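PDB 6DXO: RNA polymerase ECF-subfamily sigma factor, which acts as an ECF-family sigma factor, probably directing RNA polymerase to promoters needed for aerial mycelium formation, and is captured here by its anti-sigma factor RsbN. Local coordinates for residues 43-55 / 68-80. Numbering follows the deposited sequence.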
loop_
_atom_site.group_PDB
_atom_site.type_symbol
_atom_site.label_atom_id
_atom_site.label_comp_id
_atom_site.label_asym_id
_atom_site.label_seq_id
_atom_site.Cartn_x
_atom_site.Cartn_y
_atom_site.Cartn_z
ATOM N N LEU A 43 -1.916 -7.971 -5.596
ATOM C CA LEU A 43 -0.549 -7.869 -6.092
ATOM C C LEU A 43 0.221 -6.717 -5.422
ATOM O O LEU A 43 1.445 -6.722 -5.365
ATOM C CB LEU A 43 -0.518 -7.760 -7.628
ATOM C CG LEU A 43 -1.000 -8.983 -8.423
ATOM C CD1 LEU A 43 -0.876 -8.718 -9.923
ATOM C CD2 LEU A 43 -0.249 -10.239 -8.042
ATOM N N THR A 44 -0.494 -5.727 -4.899
ATOM C CA THR A 44 0.184 -4.638 -4.197
ATOM C C THR A 44 0.730 -5.210 -2.904
ATOM O O THR A 44 1.901 -5.006 -2.551
ATOM C CB THR A 44 -0.790 -3.453 -3.921
ATOM O OG1 THR A 44 -1.212 -2.894 -5.170
ATOM C CG2 THR A 44 -0.089 -2.359 -3.118
ATOM N N SER A 45 -0.116 -5.959 -2.212
ATOM C CA SER A 45 0.285 -6.645 -0.988
ATOM C C SER A 45 1.448 -7.582 -1.265
ATOM O O SER A 45 2.456 -7.550 -0.568
ATOM C CB SER A 45 -0.896 -7.434 -0.421
ATOM O OG SER A 45 -0.482 -8.289 0.625
ATOM N N GLU A 46 1.315 -8.419 -2.291
ATOM C CA GLU A 46 2.414 -9.330 -2.643
ATOM C C GLU A 46 3.743 -8.630 -2.983
ATOM O O GLU A 46 4.821 -9.145 -2.650
ATOM C CB GLU A 46 2.000 -10.262 -3.779
ATOM C CG GLU A 46 3.002 -11.384 -4.037
ATOM C CD GLU A 46 3.177 -12.302 -2.828
ATOM O OE1 GLU A 46 2.199 -12.483 -2.067
ATOM O OE2 GLU A 46 4.292 -12.840 -2.635
ATOM N N THR A 47 3.672 -7.474 -3.638
ATOM C CA THR A 47 4.866 -6.707 -3.974
ATOM C C THR A 47 5.623 -6.324 -2.709
ATOM O O THR A 47 6.822 -6.548 -2.591
ATOM C CB THR A 47 4.528 -5.438 -4.778
ATOM O OG1 THR A 47 4.004 -5.804 -6.066
ATOM C CG2 THR A 47 5.749 -4.565 -4.962
ATOM N N PHE A 48 4.912 -5.744 -1.751
ATOM C CA PHE A 48 5.564 -5.387 -0.497
ATOM C C PHE A 48 6.076 -6.596 0.290
ATOM O O PHE A 48 7.158 -6.540 0.907
ATOM C CB PHE A 48 4.642 -4.515 0.359
ATOM C CG PHE A 48 4.563 -3.104 -0.113
ATOM C CD1 PHE A 48 3.588 -2.711 -1.037
ATOM C CD2 PHE A 48 5.474 -2.163 0.338
ATOM C CE1 PHE A 48 3.533 -1.394 -1.487
ATOM C CE2 PHE A 48 5.417 -0.843 -0.095
ATOM C CZ PHE A 48 4.445 -0.451 -1.014
ATOM N N LEU A 49 5.302 -7.677 0.291
ATOM C CA LEU A 49 5.716 -8.879 1.011
ATOM C C LEU A 49 7.013 -9.463 0.447
ATOM O O LEU A 49 7.863 -9.967 1.195
ATOM C CB LEU A 49 4.596 -9.926 1.028
ATOM C CG LEU A 49 3.461 -9.662 2.023
ATOM C CD1 LEU A 49 2.330 -10.656 1.825
ATOM C CD2 LEU A 49 3.988 -9.734 3.448
ATOM N N ARG A 50 7.173 -9.381 -0.872
ATOM C CA ARG A 50 8.383 -9.878 -1.510
ATOM C C ARG A 50 9.589 -9.006 -1.155
ATOM O O ARG A 50 10.668 -9.521 -0.861
ATOM C CB ARG A 50 8.200 -9.958 -3.030
ATOM C CG ARG A 50 9.366 -10.558 -3.773
ATOM C CD ARG A 50 9.265 -12.070 -3.819
ATOM N NE ARG A 50 8.226 -12.518 -4.744
ATOM C CZ ARG A 50 8.453 -12.867 -6.007
ATOM N NH1 ARG A 50 9.684 -12.820 -6.495
ATOM N NH2 ARG A 50 7.453 -13.263 -6.780
ATOM N N ALA A 51 9.393 -7.693 -1.161
ATOM C CA ALA A 51 10.456 -6.754 -0.828
ATOM C C ALA A 51 10.926 -7.021 0.594
ATOM O O ALA A 51 12.122 -6.990 0.896
ATOM C CB ALA A 51 9.967 -5.329 -0.958
ATOM N N LEU A 52 9.955 -7.270 1.461
ATOM C CA LEU A 52 10.215 -7.477 2.881
ATOM C C LEU A 52 11.025 -8.739 3.066
ATOM O O LEU A 52 12.040 -8.741 3.764
ATOM C CB LEU A 52 8.880 -7.577 3.625
ATOM C CG LEU A 52 8.903 -7.860 5.127
ATOM C CD1 LEU A 52 7.604 -7.361 5.744
ATOM C CD2 LEU A 52 9.066 -9.339 5.371
ATOM N N ARG A 53 10.592 -9.812 2.416
ATOM C CA ARG A 53 11.277 -11.095 2.533
ATOM C C ARG A 53 12.703 -11.058 1.978
ATOM O O ARG A 53 13.538 -11.860 2.386
ATOM C CB ARG A 53 10.471 -12.208 1.854
ATOM C CG ARG A 53 9.125 -12.485 2.512
ATOM C CD ARG A 53 8.540 -13.795 2.025
ATOM N NE ARG A 53 8.175 -13.751 0.613
ATOM C CZ ARG A 53 6.923 -13.703 0.170
ATOM N NH1 ARG A 53 5.913 -13.699 1.031
ATOM N NH2 ARG A 53 6.681 -13.670 -1.135
ATOM N N ARG A 54 12.982 -10.139 1.054
ATOM C CA ARG A 54 14.322 -10.038 0.476
ATOM C C ARG A 54 15.087 -8.818 0.981
ATOM O O ARG A 54 16.149 -8.492 0.471
ATOM C CB ARG A 54 14.259 -9.988 -1.058
ATOM C CG ARG A 54 13.298 -10.982 -1.687
ATOM C CD ARG A 54 13.499 -11.064 -3.193
ATOM N NE ARG A 54 14.438 -12.120 -3.564
ATOM C CZ ARG A 54 14.075 -13.305 -4.047
ATOM N NH1 ARG A 54 12.790 -13.581 -4.223
ATOM N NH2 ARG A 54 14.993 -14.211 -4.358
ATOM N N ILE A 55 14.548 -8.134 1.980
ATOM C CA ILE A 55 15.119 -6.853 2.351
ATOM C C ILE A 55 16.581 -6.978 2.835
ATOM O O ILE A 55 17.319 -6.005 2.814
ATOM C CB ILE A 55 14.246 -6.092 3.400
ATOM C CG1 ILE A 55 14.390 -4.577 3.225
ATOM C CG2 ILE A 55 14.574 -6.541 4.825
ATOM C CD1 ILE A 55 13.618 -3.758 4.244
ATOM N N TRP A 68 12.719 -0.416 -6.989
ATOM C CA TRP A 68 12.745 -1.845 -6.716
ATOM C C TRP A 68 11.328 -2.386 -6.583
ATOM O O TRP A 68 10.993 -3.430 -7.129
ATOM C CB TRP A 68 13.528 -2.092 -5.416
ATOM C CG TRP A 68 13.814 -3.515 -5.119
ATOM C CD1 TRP A 68 14.133 -4.496 -6.005
ATOM C CD2 TRP A 68 13.840 -4.120 -3.822
ATOM N NE1 TRP A 68 14.338 -5.685 -5.347
ATOM C CE2 TRP A 68 14.171 -5.481 -4.001
ATOM C CE3 TRP A 68 13.590 -3.645 -2.528
ATOM C CZ2 TRP A 68 14.273 -6.379 -2.928
ATOM C CZ3 TRP A 68 13.684 -4.534 -1.462
ATOM C CH2 TRP A 68 14.034 -5.883 -1.667
ATOM N N LEU A 69 10.495 -1.655 -5.848
ATOM C CA LEU A 69 9.097 -2.045 -5.701
ATOM C C LEU A 69 8.446 -2.163 -7.087
ATOM O O LEU A 69 7.766 -3.125 -7.380
ATOM C CB LEU A 69 8.351 -1.017 -4.851
ATOM C CG LEU A 69 8.644 -1.050 -3.342
ATOM C CD1 LEU A 69 7.978 0.119 -2.621
ATOM C CD2 LEU A 69 8.207 -2.378 -2.714
ATOM N N VAL A 70 8.667 -1.168 -7.928
ATOM C CA VAL A 70 8.065 -1.155 -9.254
ATOM C C VAL A 70 8.518 -2.351 -10.092
ATOM O O VAL A 70 7.717 -2.996 -10.789
ATOM C CB VAL A 70 8.327 0.184 -9.967
ATOM C CG1 VAL A 70 7.940 0.086 -11.426
ATOM C CG2 VAL A 70 7.539 1.310 -9.270
ATOM N N THR A 71 9.799 -2.678 -9.994
ATOM C CA THR A 71 10.318 -3.804 -10.747
ATOM C C THR A 71 9.791 -5.130 -10.214
ATOM O O THR A 71 9.529 -6.038 -10.983
ATOM C CB THR A 71 11.873 -3.769 -10.835
ATOM O OG1 THR A 71 12.440 -3.759 -9.518
ATOM C CG2 THR A 71 12.320 -2.513 -11.542
ATOM N N ILE A 72 9.592 -5.227 -8.896
ATOM C CA ILE A 72 8.952 -6.401 -8.314
ATOM C C ILE A 72 7.507 -6.569 -8.768
ATOM O O ILE A 72 7.078 -7.674 -9.085
ATOM C CB ILE A 72 9.005 -6.370 -6.763
ATOM C CG1 ILE A 72 10.430 -6.641 -6.277
ATOM C CG2 ILE A 72 8.024 -7.384 -6.160
ATOM C CD1 ILE A 72 10.650 -6.244 -4.827
ATOM N N ALA A 73 6.751 -5.467 -8.786
ATOM C CA ALA A 73 5.356 -5.525 -9.188
ATOM C C ALA A 73 5.293 -5.918 -10.656
ATOM O O ALA A 73 4.450 -6.707 -11.050
ATOM C CB ALA A 73 4.642 -4.180 -8.954
ATOM N N ARG A 74 6.194 -5.356 -11.450
ATOM C CA ARG A 74 6.295 -5.729 -12.867
ATOM C C ARG A 74 6.476 -7.249 -13.047
ATOM O O ARG A 74 5.790 -7.865 -13.871
ATOM C CB ARG A 74 7.412 -4.958 -13.568
ATOM C CG ARG A 74 7.458 -5.241 -15.085
ATOM C CD ARG A 74 8.503 -4.407 -15.773
ATOM N NE ARG A 74 9.830 -4.589 -15.199
ATOM C CZ ARG A 74 10.832 -3.743 -15.392
ATOM N NH1 ARG A 74 10.642 -2.659 -16.140
ATOM N NH2 ARG A 74 12.016 -3.970 -14.832
ATOM N N ASN A 75 7.354 -7.835 -12.240
ATOM C CA ASN A 75 7.611 -9.282 -12.237
ATOM C C ASN A 75 6.343 -10.058 -11.858
ATOM O O ASN A 75 6.018 -11.070 -12.475
ATOM C CB ASN A 75 8.756 -9.668 -11.261
ATOM C CG ASN A 75 10.166 -9.227 -11.726
ATOM O OD1 ASN A 75 10.470 -9.162 -12.913
ATOM N ND2 ASN A 75 11.040 -8.959 -10.756
ATOM N N LEU A 76 5.624 -9.581 -10.840
ATOM C CA LEU A 76 4.385 -10.224 -10.385
ATOM C C LEU A 76 3.244 -10.163 -11.390
ATOM O O LEU A 76 2.496 -11.116 -11.543
ATOM C CB LEU A 76 3.904 -9.600 -9.065
ATOM C CG LEU A 76 4.665 -9.979 -7.802
ATOM C CD1 LEU A 76 4.262 -9.060 -6.668
ATOM C CD2 LEU A 76 4.393 -11.423 -7.429
ATOM N N VAL A 77 3.092 -9.030 -12.058
ATOM C CA VAL A 77 2.063 -8.902 -13.073
ATOM C C VAL A 77 2.394 -9.841 -14.237
ATOM O O VAL A 77 1.508 -10.500 -14.765
ATOM C CB VAL A 77 1.907 -7.443 -13.542
ATOM C CG1 VAL A 77 1.109 -7.376 -14.843
ATOM C CG2 VAL A 77 1.219 -6.602 -12.435
ATOM N N ALA A 78 3.671 -9.909 -14.604
ATOM C CA ALA A 78 4.123 -10.784 -15.691
ATOM C C ALA A 78 3.865 -12.243 -15.348
ATOM O O ALA A 78 3.314 -12.996 -16.153
ATOM C CB ALA A 78 5.604 -10.567 -15.962
ATOM N N ASP A 79 4.268 -12.630 -14.144
ATOM C CA ASP A 79 4.114 -13.997 -13.672
ATOM C C ASP A 79 2.686 -14.293 -13.216
ATOM O O ASP A 79 2.349 -15.442 -12.933
ATOM C CB ASP A 79 5.103 -14.290 -12.536
ATOM C CG ASP A 79 6.556 -14.261 -13.001
ATOM O OD1 ASP A 79 6.804 -14.454 -14.212
ATOM O OD2 ASP A 79 7.451 -14.052 -12.153
ATOM N N HIS A 80 1.849 -13.261 -13.157
ATOM C CA HIS A 80 0.477 -13.420 -12.676
ATOM C C HIS A 80 -0.323 -14.347 -13.576
ATOM O O HIS A 80 -0.744 -15.418 -13.145
ATOM C CB HIS A 80 -0.233 -12.064 -12.547
ATOM C CG HIS A 80 -1.678 -12.172 -12.170
ATOM N ND1 HIS A 80 -2.692 -11.625 -12.932
ATOM C CD2 HIS A 80 -2.286 -12.774 -11.122
ATOM C CE1 HIS A 80 -3.856 -11.883 -12.368
ATOM N NE2 HIS A 80 -3.639 -12.580 -11.265
#
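Thr47 and Leu76 interlock as reciprocal knobs where segments 43-53 and 68-79 of two helices cross, their axes 9.1 Å apart at closest approach and their directions 122° apart. Thr47 drops into the hole formed by Leu69, Ile72, Ala73 and Leu76; its CG2, anti to the backbone N (chi1 -66° for OG1), lies 3.8 Å from Ile72 CG2. A small beta-branched residue fits here, for the Thr47 and Ala73 CA atoms are only 5.4 Å apart. In return Leu76 fills the hole of Leu43, Glu46, Thr47 and Arg50, its CD2 3.7 Å from Glu46 CG. Near one end, Ala51 is small enough to admit Trp68, whose CZ3 comes 3.8 Å from Ala51 CB, while Ile72 CD1 covers one indole face. At the other, Leu43 CD1 packs against Val77 CG2 and over a face of His80.

Thr47 OG1 lies in the same interface, 3.3 Å from Leu76 CD1, yet its hydrogen bond turns back to Leu43 O (2.8 Å), which also accepts a bond from Thr47 N, reached from the opposite face of its plane. A valine in place of Thr47 would probably leave Leu43 O with the backbone N-H as its one donor in the helix. Farther out, Arg53 salt-bridges Glu46, and Phe58 stacks on Trp68.

The helices of this region 2 domain are thus joined by apolar packing, with the threonine hydroxyl satisfied inside its own helix, at the end where Leu43 belongs to the likely polymerase core-binding motif.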